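Local coordinates for agmatine N-acetyltransferase (Drosophila melanogaster, PDB 7CIW), which transfers the acetyl group of acetyl-CoA to the amine of agmatine, and probably also acylates arylalkylamines such as dopamine and serotonin, at residues Ala6-Val11 with Ala65-Arg70; Leu36-His41 with Arg201-His206; Arg118-Pro123 with His159-Val164. The protein carries 1 engineered substitution. One frame throughout, in Å; residues are numbered along the deposited sequence.

Contact 1: residues Ala6-Val11 with Ala65-Arg70; sequences ADDIVV and ALHEGR
Asp8 and His67 meet at about a right angle, with the carboxylate and imidazole planes 85° apart. The aspartate CG lies anti to the backbone N (chi1 -174°), which carries the carboxylate across to the other segment, where OD2 comes 3.1 Å from ND1 of His67. The same oxygen accepts a long hydrogen bond from Glu68 N, at 3.3 Å from Asp8 OD2, while Glu68 CG lies over one face of the imidazole, displaced toward its rim. An alanine in place of this histidine is likely to leave the Asp8 carboxylate with the Glu68 amide as its main polar neighbour here, and Glu68 CG without the ring it rests on. Past this polar end, the strands pair antiparallel. Val10 and Leu66 form a hydrogen-bonded pair, with Val10 N to Leu66 O at 3.0 Å and Leu66 N to Val10 O at 2.7 Å; Ile9 CA adds a CA-H...O contact to Leu66 O. On the face that bears Val11 and Ala65, Ile9 CG2 touches Ala65 CB at 3.6 Å. Beyond His67 the chain reverses through a type I' turn, closing a beta hairpin onto strand 70-80. Strand 10-13 thus lies between strand 2-4, reached by Val11 through Lys3, and strand 62-67, whose Ala65 bonds to Ala73; helix 142-156 covers the face that bears Val11 and Ala65, setting Leu142 on Ile9 and Leu146 on Val11.

Contact 2: residues Leu36-His41 with Arg201-His206; sequences LTAGTH and RPPPPH
Gly39 and Arg201 join two loops through their backbones: Arg201 N donates to Gly39 O at 3.1 Å, almost perfectly straight (178°), although it approaches the carbonyl well off its axis and tilted 16° from its plane. In return Gly39 CA makes a bent CA-H...O contact of 3.3 Å with Arg201 O. So close an approach leaves no room for a side chain on Gly39, since a CB there would fall 2.9 Å from Arg201 C. The remaining apolar touch belongs to the ring of Pro203, which nears the methyl of Ala38 step by step: Pro203 CB is still 5.9 Å from Ala38 CB, Pro203 CG is 4.4 Å from that methyl, and Pro203 CD reaches it at 4.1 Å. The helix ends at Ala38, Gly39 being the first residue to leave it, and Leu36 O there takes Thr40 OG1 at 2.8 Å besides a weak bond from Gly39 N. This helix end borders the substrate pocket, to which Leu36 and Thr37 belong; Thr37 OG1 makes a weak hydrogen bond to the bound N-acetylagmatine. Leu36 packs on Ile103, Leu106 and Leu107 of helix 99-114. The proline-rich loop between strands 181-187 and 208-215 lays Pro202 against Tyr188 and Pro35, and its His206 bonds through ND1 to Val169 N, at the start of helix 169-177.

Contact 3: residues Arg118-Pro123 with His159-Val164; sequences RRFSVP and HQLVSV
Val122 and Gln160 bring the two backbones nearest, CA to CA 6.7 Å, but no hydrogen bond crosses between the segments, and the contact is made by side chains alone. Val122 divides its two methyls between Gln160 and Leu161. With chi1 at -67°, CG1 lies beside the backbone N and reaches Gln160, 3.8 Å from its OE1, as the two side chains slide past each other in opposite directions; CG2, in the crowded position between N and the carbonyl carbon, faces Leu161 CD2 more loosely at 4.4 Å. The other end of the glutamine amide meets Pro123, whose ring crosses it at about a right angle and puts CD 3.6 Å from Gln160 NE2. Both ends of the amide therefore touch hydrocarbon in this contact, through van der Waals forces. Segment 118-123 leads into strand 125-133, and 159-164 runs into the first residues of strand 161-166; these strands are parallel neighbours joined over helix 142-156 in the beta-alpha-beta crossover of the GNAT fold, and Leu161 bonds to Leu126 through the backbone. Leu161 has CG anti to its N (chi1 -164°), and its CD2 also meets Phe120, 3.8 Å from CD1, the two side chains crossing at about a right angle. One face of the phenylalanine ring carries Arg119 CG over its centre, while on strand 208-215 His215 meets the ring edge-to-face and Val213 touches both Phe120 and Leu161. Farther along strand 161-166, Val164 touches the bound N-acetylagmatine.

In the fold
None of the three contacts is wholly core: contact 1 is partly buried, while contacts 2 and 3 lie at the surface, on opposite sides of the chain's centre. Contacts 1 and 3 reach the same mixed sheet but do not touch, their nearest atoms being about 15 Å apart. Contact 1 is true strand pairing, its backbone bonds supplemented by a polar end; contact 3 binds a helix exit to a strand start by van der Waals contacts, a glutamine amide among them, without a hydrogen bond. Contact 2, between a helix end and a loop, has one hydrogen bond across it, between backbones. Contacts 2 and 3 include residues of the N-acetylagmatine pocket; contact 1 holds none.

Contact 1: residues Ala6-Val11 with Ala65-Arg70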
ATOM      1  N   ALA A   6       8.807 -17.475 -11.172  1.00 36.45           N
ATOM      2  CA  ALA A   6       7.827 -18.351 -11.808  1.00 36.56           C
ATOM      3  C   ALA A   6       8.203 -18.854 -13.196  1.00 44.20           C
ATOM      4  O   ALA A   6       9.300 -19.384 -13.411  1.00 45.89           O
ATOM      5  CB  ALA A   6       6.480 -17.629 -11.890  1.00 41.95           C
ATOM      6  N   ASP A   7       7.286 -18.678 -14.146  1.00 47.32           N
ATOM      7  CA  ASP A   7       7.440 -19.193 -15.500  1.00 43.25           C
ATOM      8  C   ASP A   7       8.062 -18.148 -16.418  1.00 38.85           C
ATOM      9  O   ASP A   7       9.288 -18.100 -16.575  1.00 37.43           O
ATOM     10  CB  ASP A   7       6.080 -19.642 -16.032  1.00 46.68           C
ATOM     11  CG  ASP A   7       4.988 -18.622 -15.767  1.00 47.75           C
ATOM     12  OD1 ASP A   7       4.942 -17.614 -16.506  1.00 48.32           O
ATOM     13  OD2 ASP A   7       4.189 -18.818 -14.824  1.00 54.37           O
ATOM     14  N   ASP A   8       7.219 -17.326 -17.047  1.00 36.44           N
ATOM     15  CA  ASP A   8       7.645 -16.180 -17.839  1.00 38.00           C
ATOM     16  C   ASP A   8       7.432 -14.868 -17.090  1.00 32.35           C
ATOM     17  O   ASP A   8       7.216 -13.824 -17.707  1.00 34.06           O
ATOM     18  CB  ASP A   8       6.908 -16.161 -19.186  1.00 38.47           C
ATOM     19  CG  ASP A   8       7.419 -15.070 -20.141  1.00 42.93           C
ATOM     20  OD1 ASP A   8       8.439 -15.305 -20.820  1.00 45.49           O
ATOM     21  OD2 ASP A   8       6.783 -13.991 -20.243  1.00 39.55           O
ATOM     22  N   ILE A   9       7.493 -14.884 -15.764  1.00 30.68           N
ATOM     23  CA  ILE A   9       7.272 -13.674 -14.984  1.00 22.26           C
ATOM     24  C   ILE A   9       8.605 -13.201 -14.427  1.00 24.03           C
ATOM     25  O   ILE A   9       9.352 -13.983 -13.831  1.00 23.13           O
ATOM     26  CB  ILE A   9       6.238 -13.887 -13.867  1.00 27.66           C
ATOM     27  CG1 ILE A   9       4.900 -14.303 -14.476  1.00 28.57           C
ATOM     28  CG2 ILE A   9       6.058 -12.599 -13.084  1.00 22.15           C
ATOM     29  CD1 ILE A   9       3.895 -14.754 -13.460  1.00 34.34           C
ATOM     30  N   VAL A  10       8.899 -11.924 -14.634  1.00 19.12           N
ATOM     31  CA  VAL A  10      10.131 -11.291 -14.185  1.00 19.41           C
ATOM     32  C   VAL A  10       9.740 -10.110 -13.315  1.00 16.67           C
ATOM     33  O   VAL A  10       8.813  -9.371 -13.655  1.00 18.41           O
ATOM     34  CB  VAL A  10      10.993 -10.800 -15.367  1.00 19.39           C
ATOM     35  CG1 VAL A  10      12.358 -10.324 -14.873  1.00 21.55           C
ATOM     36  CG2 VAL A  10      11.124 -11.875 -16.421  1.00 22.15           C
ATOM     37  N   VAL A  11      10.447  -9.923 -12.208  1.00 15.29           N
ATOM     38  CA  VAL A  11      10.241  -8.755 -11.359  1.00 16.11           C
ATOM     39  C   VAL A  11      11.260  -7.686 -11.741  1.00 18.14           C
ATOM     40  O   VAL A  11      12.457  -7.972 -11.884  1.00 17.12           O
ATOM     41  CB  VAL A  11      10.342  -9.129  -9.870  1.00 17.49           C
ATOM     42  CG1 VAL A  11      10.393  -7.883  -9.002  1.00 19.24           C
ATOM     43  CG2 VAL A  11       9.161  -9.989  -9.480  1.00 20.33           C
ATOM     44  N   ALA A  65       5.823  -7.060 -11.662  1.00 14.46           N
ATOM     45  CA  ALA A  65       6.014  -8.349 -12.313  1.00 14.21           C
ATOM     46  C   ALA A  65       5.546  -8.241 -13.759  1.00 17.03           C
ATOM     47  O   ALA A  65       4.444  -7.747 -14.024  1.00 16.88           O
ATOM     48  CB  ALA A  65       5.244  -9.452 -11.582  1.00 15.12           C
ATOM     49  N   LEU A  66       6.401  -8.679 -14.682  1.00 17.45           N
ATOM     50  CA  LEU A  66       6.198  -8.555 -16.118  1.00 22.19           C
ATOM     51  C   LEU A  66       6.009  -9.929 -16.734  1.00 20.92           C
ATOM     52  O   LEU A  66       6.709 -10.877 -16.375  1.00 20.55           O
ATOM     53  CB  LEU A  66       7.403  -7.895 -16.798  1.00 21.63           C
ATOM     54  CG  LEU A  66       7.744  -6.441 -16.545  1.00 19.58           C
ATOM     55  CD1 LEU A  66       9.007  -6.067 -17.332  1.00 24.99           C
ATOM     56  CD2 LEU A  66       6.571  -5.581 -16.956  1.00 19.79           C
ATOM     57  N   HIS A  67       5.082 -10.012 -17.682  1.00 20.84           N
ATOM     58  CA  HIS A  67       4.859 -11.211 -18.485  1.00 30.70           C
ATOM     59  C   HIS A  67       4.587 -10.730 -19.904  1.00 29.49           C
ATOM     60  O   HIS A  67       3.573 -10.073 -20.147  1.00 27.53           O
ATOM     61  CB  HIS A  67       3.696 -12.036 -17.932  1.00 29.45           C
ATOM     62  CG  HIS A  67       3.249 -13.134 -18.843  1.00 39.79           C
ATOM     63  ND1 HIS A  67       3.967 -14.299 -19.010  1.00 42.12           N
ATOM     64  CD2 HIS A  67       2.164 -13.240 -19.647  1.00 41.75           C
ATOM     65  CE1 HIS A  67       3.343 -15.078 -19.876  1.00 44.04           C
ATOM     66  NE2 HIS A  67       2.246 -14.458 -20.278  1.00 44.11           N
ATOM     67  N   GLU A  68       5.509 -11.017 -20.828  1.00 29.83           N
ATOM     68  CA  GLU A  68       5.414 -10.556 -22.218  1.00 30.34           C
ATOM     69  C   GLU A  68       5.334  -9.034 -22.306  1.00 26.55           C
ATOM     70  O   GLU A  68       4.605  -8.478 -23.131  1.00 30.08           O
ATOM     71  CB  GLU A  68       4.224 -11.195 -22.937  1.00 36.13           C
ATOM     72  CG  GLU A  68       4.192 -12.709 -22.871  1.00 38.07           C
ATOM     73  CD  GLU A  68       3.348 -13.313 -23.977  1.00 45.22           C
ATOM     74  OE1 GLU A  68       3.407 -14.546 -24.171  1.00 49.37           O
ATOM     75  OE2 GLU A  68       2.625 -12.553 -24.656  1.00 50.57           O
ATOM     76  N   GLY A  69       6.091  -8.350 -21.457  1.00 27.04           N
ATOM     77  CA  GLY A  69       6.086  -6.906 -21.427  1.00 26.52           C
ATOM     78  C   GLY A  69       4.906  -6.277 -20.721  1.00 24.19           C
ATOM     79  O   GLY A  69       4.878  -5.050 -20.577  1.00 28.54           O
ATOM     80  N   ARG A  70       3.946  -7.070 -20.262  1.00 22.46           N
ATOM     81  CA  ARG A  70       2.739  -6.569 -19.617  1.00 22.48           C
ATOM     82  C   ARG A  70       2.891  -6.682 -18.106  1.00 19.39           C
ATOM     83  O   ARG A  70       3.328  -7.722 -17.596  1.00 21.57           O
ATOM     84  CB  ARG A  70       1.520  -7.359 -20.097  1.00 23.96           C
ATOM     85  CG  ARG A  70       0.223  -7.071 -19.379  1.00 30.86           C
ATOM     86  CD  ARG A  70      -0.956  -7.694 -20.129  1.00 34.10           C
ATOM     87  NE  ARG A  70      -1.819  -8.500 -19.262  1.00 39.61           N
ATOM     88  CZ  ARG A  70      -3.146  -8.548 -19.366  1.00 34.69           C
ATOM     89  NH1 ARG A  70      -3.765  -7.835 -20.298  1.00 38.70           N
ATOM     90  NH2 ARG A  70      -3.854  -9.305 -18.535  1.00 36.89           N
TER

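Contact 2: residues Leu36-His41 with Arg201-His206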
ATOM      1  N   LEU A  36     -10.395   0.696   0.399  1.00 16.50           N
ATOM      2  CA  LEU A  36     -10.663   2.128   0.615  1.00 15.84           C
ATOM      3  C   LEU A  36     -11.138   2.801  -0.663  1.00 17.60           C
ATOM      4  O   LEU A  36     -12.042   3.645  -0.627  1.00 17.91           O
ATOM      5  CB  LEU A  36      -9.434   2.859   1.136  1.00 16.63           C
ATOM      6  CG  LEU A  36      -8.759   2.290   2.373  1.00 14.37           C
ATOM      7  CD1 LEU A  36      -7.723   3.301   2.892  1.00 18.52           C
ATOM      8  CD2 LEU A  36      -9.806   1.963   3.430  1.00 16.68           C
ATOM      9  N   THR A  37     -10.524   2.458  -1.795  1.00 17.42           N
ATOM     10  CA  THR A  37     -10.929   3.025  -3.073  1.00 17.09           C
ATOM     11  C   THR A  37     -12.321   2.552  -3.472  1.00 16.46           C
ATOM     12  O   THR A  37     -13.132   3.343  -3.968  1.00 20.20           O
ATOM     13  CB  THR A  37      -9.897   2.660  -4.141  1.00 17.44           C
ATOM     14  OG1 THR A  37      -8.584   2.808  -3.591  1.00 18.22           O
ATOM     15  CG2 THR A  37     -10.024   3.569  -5.364  1.00 17.77           C
ATOM     16  N   ALA A  38     -12.618   1.267  -3.264  1.00 17.76           N
ATOM     17  CA  ALA A  38     -13.936   0.745  -3.604  1.00 18.42           C
ATOM     18  C   ALA A  38     -15.001   1.234  -2.638  1.00 21.63           C
ATOM     19  O   ALA A  38     -16.186   1.242  -2.990  1.00 26.17           O
ATOM     20  CB  ALA A  38     -13.916  -0.783  -3.618  1.00 22.90           C
ATOM     21  N   GLY A  39     -14.605   1.650  -1.446  1.00 18.73           N
ATOM     22  CA  GLY A  39     -15.522   2.099  -0.418  1.00 19.02           C
ATOM     23  C   GLY A  39     -15.759   3.590  -0.371  1.00 20.46           C
ATOM     24  O   GLY A  39     -16.413   4.077   0.557  1.00 20.80           O
ATOM     25  N   THR A  40     -15.241   4.335  -1.346  1.00 20.31           N
ATOM     26  CA  THR A  40     -15.446   5.768  -1.469  1.00 22.04           C
ATOM     27  C   THR A  40     -15.883   6.057  -2.899  1.00 21.69           C
ATOM     28  O   THR A  40     -15.893   5.170  -3.755  1.00 21.65           O
ATOM     29  CB  THR A  40     -14.167   6.546  -1.115  1.00 22.19           C
ATOM     30  OG1 THR A  40     -13.054   5.954  -1.795  1.00 19.57           O
ATOM     31  CG2 THR A  40     -13.905   6.501   0.384  1.00 22.67           C
ATOM     32  N   HIS A  41     -16.258   7.307  -3.161  1.00 22.74           N
ATOM     33  CA  HIS A  41     -16.872   7.658  -4.431  1.00 23.36           C
ATOM     34  C   HIS A  41     -16.263   8.944  -4.961  1.00 22.61           C
ATOM     35  O   HIS A  41     -15.850   9.804  -4.173  1.00 24.22           O
ATOM     36  CB  HIS A  41     -18.392   7.813  -4.276  1.00 25.89           C
ATOM     37  CG  HIS A  41     -19.026   6.636  -3.608  1.00 30.41           C
ATOM     38  ND1 HIS A  41     -19.414   5.510  -4.303  1.00 33.39           N
ATOM     39  CD2 HIS A  41     -19.282   6.381  -2.304  1.00 29.50           C
ATOM     40  CE1 HIS A  41     -19.908   4.623  -3.458  1.00 32.37           C
ATOM     41  NE2 HIS A  41     -19.838   5.128  -2.238  1.00 30.28           N
ATOM     42  N   ARG A 201     -16.897   2.600   3.225  1.00 18.30           N
ATOM     43  CA  ARG A 201     -17.839   1.480   3.216  1.00 17.19           C
ATOM     44  C   ARG A 201     -17.405   0.459   2.172  1.00 16.37           C
ATOM     45  O   ARG A 201     -17.917   0.451   1.043  1.00 17.26           O
ATOM     46  CB  ARG A 201     -19.270   1.938   2.948  1.00 21.13           C
ATOM     47  CG  ARG A 201     -20.300   0.905   3.413  1.00 29.94           C
ATOM     48  CD  ARG A 201     -21.566   0.931   2.567  1.00 28.22           C
ATOM     49  NE  ARG A 201     -22.555   1.853   3.109  1.00 32.40           N
ATOM     50  CZ  ARG A 201     -23.533   2.395   2.390  1.00 29.31           C
ATOM     51  NH1 ARG A 201     -23.643   2.106   1.099  1.00 24.67           N
ATOM     52  NH2 ARG A 201     -24.395   3.230   2.962  1.00 34.14           N
ATOM     53  N   PRO A 202     -16.462  -0.414   2.507  1.00 20.22           N
ATOM     54  CA  PRO A 202     -15.924  -1.346   1.515  1.00 20.27           C
ATOM     55  C   PRO A 202     -16.743  -2.620   1.454  1.00 20.04           C
ATOM     56  O   PRO A 202     -17.482  -2.942   2.395  1.00 20.21           O
ATOM     57  CB  PRO A 202     -14.505  -1.624   2.032  1.00 20.00           C
ATOM     58  CG  PRO A 202     -14.609  -1.443   3.484  1.00 21.71           C
ATOM     59  CD  PRO A 202     -15.707  -0.453   3.769  1.00 20.40           C
ATOM     60  N   PRO A 203     -16.624  -3.377   0.366  1.00 23.20           N
ATOM     61  CA  PRO A 203     -17.322  -4.665   0.271  1.00 21.95           C
ATOM     62  C   PRO A 203     -16.814  -5.645   1.312  1.00 27.17           C
ATOM     63  O   PRO A 203     -15.600  -5.749   1.532  1.00 22.26           O
ATOM     64  CB  PRO A 203     -16.981  -5.151  -1.146  1.00 26.41           C
ATOM     65  CG  PRO A 203     -16.499  -3.950  -1.881  1.00 29.06           C
ATOM     66  CD  PRO A 203     -15.883  -3.043  -0.859  1.00 24.74           C
ATOM     67  N   PRO A 204     -17.698  -6.384   1.979  1.00 27.46           N
ATOM     68  CA  PRO A 204     -17.244  -7.563   2.707  1.00 25.44           C
ATOM     69  C   PRO A 204     -16.482  -8.486   1.779  1.00 23.48           C
ATOM     70  O   PRO A 204     -16.719  -8.499   0.557  1.00 28.60           O
ATOM     71  CB  PRO A 204     -18.552  -8.199   3.200  1.00 26.99           C
ATOM     72  CG  PRO A 204     -19.465  -7.022   3.392  1.00 21.88           C
ATOM     73  CD  PRO A 204     -19.116  -6.079   2.250  1.00 25.42           C
ATOM     74  N   PRO A 205     -15.547  -9.287   2.313  1.00 21.96           N
ATOM     75  CA  PRO A 205     -15.264  -9.567   3.725  1.00 21.84           C
ATOM     76  C   PRO A 205     -14.341  -8.561   4.424  1.00 20.97           C
ATOM     77  O   PRO A 205     -13.888  -8.832   5.534  1.00 22.01           O
ATOM     78  CB  PRO A 205     -14.591 -10.936   3.657  1.00 25.00           C
ATOM     79  CG  PRO A 205     -13.829 -10.889   2.347  1.00 23.88           C
ATOM     80  CD  PRO A 205     -14.631 -10.016   1.412  1.00 24.27           C
ATOM     81  N   HIS A 206     -14.067  -7.422   3.793  1.00 21.13           N
ATOM     82  CA  HIS A 206     -13.094  -6.467   4.321  1.00 18.61           C
ATOM     83  C   HIS A 206     -13.767  -5.601   5.373  1.00 20.57           C
ATOM     84  O   HIS A 206     -14.386  -4.583   5.066  1.00 24.05           O
ATOM     85  CB  HIS A 206     -12.522  -5.630   3.191  1.00 15.56           C
ATOM     86  CG  HIS A 206     -12.119  -6.449   2.010  1.00 18.69           C
ATOM     87  ND1 HIS A 206     -11.110  -7.389   2.068  1.00 18.82           N
ATOM     88  CD2 HIS A 206     -12.610  -6.499   0.749  1.00 19.01           C
ATOM     89  CE1 HIS A 206     -10.987  -7.968   0.888  1.00 19.00           C
ATOM     90  NE2 HIS A 206     -11.885  -7.447   0.071  1.00 18.78           N
TER

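Contact 3: residues Arg118-Pro123 with His159-Val164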
ATOM      1  N   ARG A 118       8.341   5.291  16.774  1.00 19.12           N
ATOM      2  CA  ARG A 118       8.350   5.405  18.227  1.00 21.76           C
ATOM      3  C   ARG A 118       8.043   4.068  18.888  1.00 21.09           C
ATOM      4  O   ARG A 118       8.646   3.717  19.912  1.00 24.75           O
ATOM      5  CB  ARG A 118       7.329   6.443  18.669  1.00 22.38           C
ATOM      6  CG  ARG A 118       7.614   7.827  18.134  1.00 31.37           C
ATOM      7  CD  ARG A 118       6.805   8.894  18.860  1.00 32.30           C
ATOM      8  NE  ARG A 118       7.314  10.221  18.537  1.00 32.65           N
ATOM      9  CZ  ARG A 118       7.174  10.801  17.349  1.00 35.19           C
ATOM     10  NH1 ARG A 118       6.525  10.172  16.367  1.00 30.03           N
ATOM     11  NH2 ARG A 118       7.680  12.009  17.141  1.00 40.24           N
ATOM     12  N   ARG A 119       7.102   3.315  18.317  1.00 19.11           N
ATOM     13  CA  ARG A 119       6.685   2.057  18.924  1.00 15.94           C
ATOM     14  C   ARG A 119       7.850   1.085  19.058  1.00 19.83           C
ATOM     15  O   ARG A 119       7.999   0.431  20.097  1.00 21.88           O
ATOM     16  CB  ARG A 119       5.550   1.435  18.105  1.00 18.90           C
ATOM     17  CG  ARG A 119       5.096   0.051  18.578  1.00 20.80           C
ATOM     18  CD  ARG A 119       4.059  -0.533  17.615  1.00 26.21           C
ATOM     19  NE  ARG A 119       2.835   0.270  17.576  1.00 26.85           N
ATOM     20  CZ  ARG A 119       1.689  -0.081  18.157  1.00 28.78           C
ATOM     21  NH1 ARG A 119       1.599  -1.229  18.816  1.00 26.61           N
ATOM     22  NH2 ARG A 119       0.629   0.719  18.078  1.00 29.02           N
ATOM     23  N   PHE A 120       8.688   0.978  18.027  1.00 17.00           N
ATOM     24  CA  PHE A 120       9.783   0.009  18.007  1.00 16.46           C
ATOM     25  C   PHE A 120      11.162   0.652  18.131  1.00 19.14           C
ATOM     26  O   PHE A 120      12.169  -0.048  17.974  1.00 18.48           O
ATOM     27  CB  PHE A 120       9.715  -0.841  16.726  1.00 16.70           C
ATOM     28  CG  PHE A 120       8.494  -1.716  16.644  1.00 17.82           C
ATOM     29  CD1 PHE A 120       7.517  -1.487  15.680  1.00 18.05           C
ATOM     30  CD2 PHE A 120       8.311  -2.747  17.550  1.00 19.29           C
ATOM     31  CE1 PHE A 120       6.386  -2.281  15.614  1.00 20.17           C
ATOM     32  CE2 PHE A 120       7.185  -3.557  17.484  1.00 21.43           C
ATOM     33  CZ  PHE A 120       6.218  -3.320  16.517  1.00 20.63           C
ATOM     34  N   SER A 121      11.230   1.957  18.410  1.00 20.39           N
ATOM     35  CA  SER A 121      12.494   2.696  18.504  1.00 17.77           C
ATOM     36  C   SER A 121      13.395   2.426  17.301  1.00 20.46           C
ATOM     37  O   SER A 121      14.561   2.050  17.439  1.00 21.28           O
ATOM     38  CB  SER A 121      13.237   2.372  19.806  1.00 22.68           C
ATOM     39  OG  SER A 121      12.823   3.215  20.871  1.00 28.74           O
ATOM     40  N   VAL A 122      12.847   2.610  16.104  1.00 17.36           N
ATOM     41  CA  VAL A 122      13.650   2.511  14.885  1.00 18.09           C
ATOM     42  C   VAL A 122      13.643   3.876  14.213  1.00 17.75           C
ATOM     43  O   VAL A 122      12.670   4.625  14.362  1.00 18.75           O
ATOM     44  CB  VAL A 122      13.120   1.436  13.922  1.00 19.62           C
ATOM     45  CG1 VAL A 122      13.294   0.039  14.515  1.00 19.68           C
ATOM     46  CG2 VAL A 122      11.663   1.714  13.586  1.00 19.16           C
ATOM     47  N   PRO A 123      14.687   4.239  13.465  1.00 16.84           N
ATOM     48  CA  PRO A 123      14.743   5.590  12.890  1.00 18.55           C
ATOM     49  C   PRO A 123      13.837   5.792  11.694  1.00 15.60           C
ATOM     50  O   PRO A 123      13.512   6.945  11.373  1.00 17.22           O
ATOM     51  CB  PRO A 123      16.216   5.743  12.484  1.00 20.90           C
ATOM     52  CG  PRO A 123      16.713   4.366  12.325  1.00 20.74           C
ATOM     53  CD  PRO A 123      15.952   3.504  13.288  1.00 19.52           C
ATOM     54  N   HIS A 159      16.782   0.091   6.343  1.00 16.00           N
ATOM     55  CA  HIS A 159      15.580   0.072   7.168  1.00 13.42           C
ATOM     56  C   HIS A 159      15.571  -1.160   8.059  1.00 16.50           C
ATOM     57  O   HIS A 159      16.015  -2.238   7.667  1.00 16.76           O
ATOM     58  CB  HIS A 159      14.322   0.090   6.302  1.00 13.35           C
ATOM     59  CG  HIS A 159      14.145   1.358   5.533  1.00 13.93           C
ATOM     60  ND1 HIS A 159      13.824   2.556   6.134  1.00 16.10           N
ATOM     61  CD2 HIS A 159      14.284   1.621   4.214  1.00 16.26           C
ATOM     62  CE1 HIS A 159      13.757   3.501   5.215  1.00 15.38           C
ATOM     63  NE2 HIS A 159      14.034   2.963   4.041  1.00 17.07           N
ATOM     64  N   GLN A 160      15.053  -0.992   9.271  1.00 15.16           N
ATOM     65  CA  GLN A 160      14.935  -2.097  10.211  1.00 18.91           C
ATOM     66  C   GLN A 160      13.516  -2.634  10.299  1.00 17.34           C
ATOM     67  O   GLN A 160      13.261  -3.579  11.052  1.00 16.10           O
ATOM     68  CB  GLN A 160      15.420  -1.654  11.594  1.00 19.61           C
ATOM     69  CG  GLN A 160      16.906  -1.261  11.598  1.00 21.54           C
ATOM     70  CD  GLN A 160      17.294  -0.492  12.838  1.00 28.12           C
ATOM     71  OE1 GLN A 160      16.951  -0.887  13.949  1.00 30.47           O
ATOM     72  NE2 GLN A 160      18.006   0.618  12.658  1.00 29.00           N
ATOM     73  N   LEU A 161      12.595  -2.077   9.521  1.00 13.24           N
ATOM     74  CA  LEU A 161      11.190  -2.421   9.654  1.00 14.73           C
ATOM     75  C   LEU A 161      10.508  -2.180   8.320  1.00 14.28           C
ATOM     76  O   LEU A 161      10.859  -1.238   7.607  1.00 13.23           O
ATOM     77  CB  LEU A 161      10.521  -1.582  10.748  1.00 13.98           C
ATOM     78  CG  LEU A 161       9.160  -2.067  11.259  1.00 13.60           C
ATOM     79  CD1 LEU A 161       9.333  -3.320  12.124  1.00 16.74           C
ATOM     80  CD2 LEU A 161       8.457  -0.953  12.041  1.00 16.93           C
ATOM     81  N   VAL A 162       9.556  -3.056   7.989  1.00 12.85           N
ATOM     82  CA  VAL A 162       8.601  -2.861   6.897  1.00 12.17           C
ATOM     83  C   VAL A 162       7.218  -2.804   7.523  1.00 14.05           C
ATOM     84  O   VAL A 162       6.928  -3.579   8.437  1.00 14.92           O
ATOM     85  CB  VAL A 162       8.660  -3.994   5.850  1.00 16.45           C
ATOM     86  CG1 VAL A 162       7.598  -3.801   4.755  1.00 17.01           C
ATOM     87  CG2 VAL A 162      10.048  -4.093   5.238  1.00 14.98           C
ATOM     88  N   SER A 163       6.373  -1.889   7.051  1.00 12.44           N
ATOM     89  CA  SER A 163       4.993  -1.808   7.525  1.00 11.87           C
ATOM     90  C   SER A 163       4.040  -1.797   6.340  1.00 12.55           C
ATOM     91  O   SER A 163       4.411  -1.421   5.228  1.00 12.67           O
ATOM     92  CB  SER A 163       4.754  -0.568   8.392  1.00 13.09           C
ATOM     93  OG  SER A 163       5.090   0.627   7.692  1.00 15.88           O
ATOM     94  N   VAL A 164       2.793  -2.210   6.590  1.00 11.19           N
ATOM     95  CA  VAL A 164       1.794  -2.253   5.524  1.00 11.30           C
ATOM     96  C   VAL A 164       0.395  -2.218   6.137  1.00 13.96           C
ATOM     97  O   VAL A 164       0.129  -2.914   7.123  1.00 14.57           O
ATOM     98  CB  VAL A 164       2.011  -3.496   4.628  1.00 11.75           C
ATOM     99  CG1 VAL A 164       1.946  -4.802   5.458  1.00 12.89           C
ATOM    100  CG2 VAL A 164       1.007  -3.526   3.471  1.00 13.25           C
TER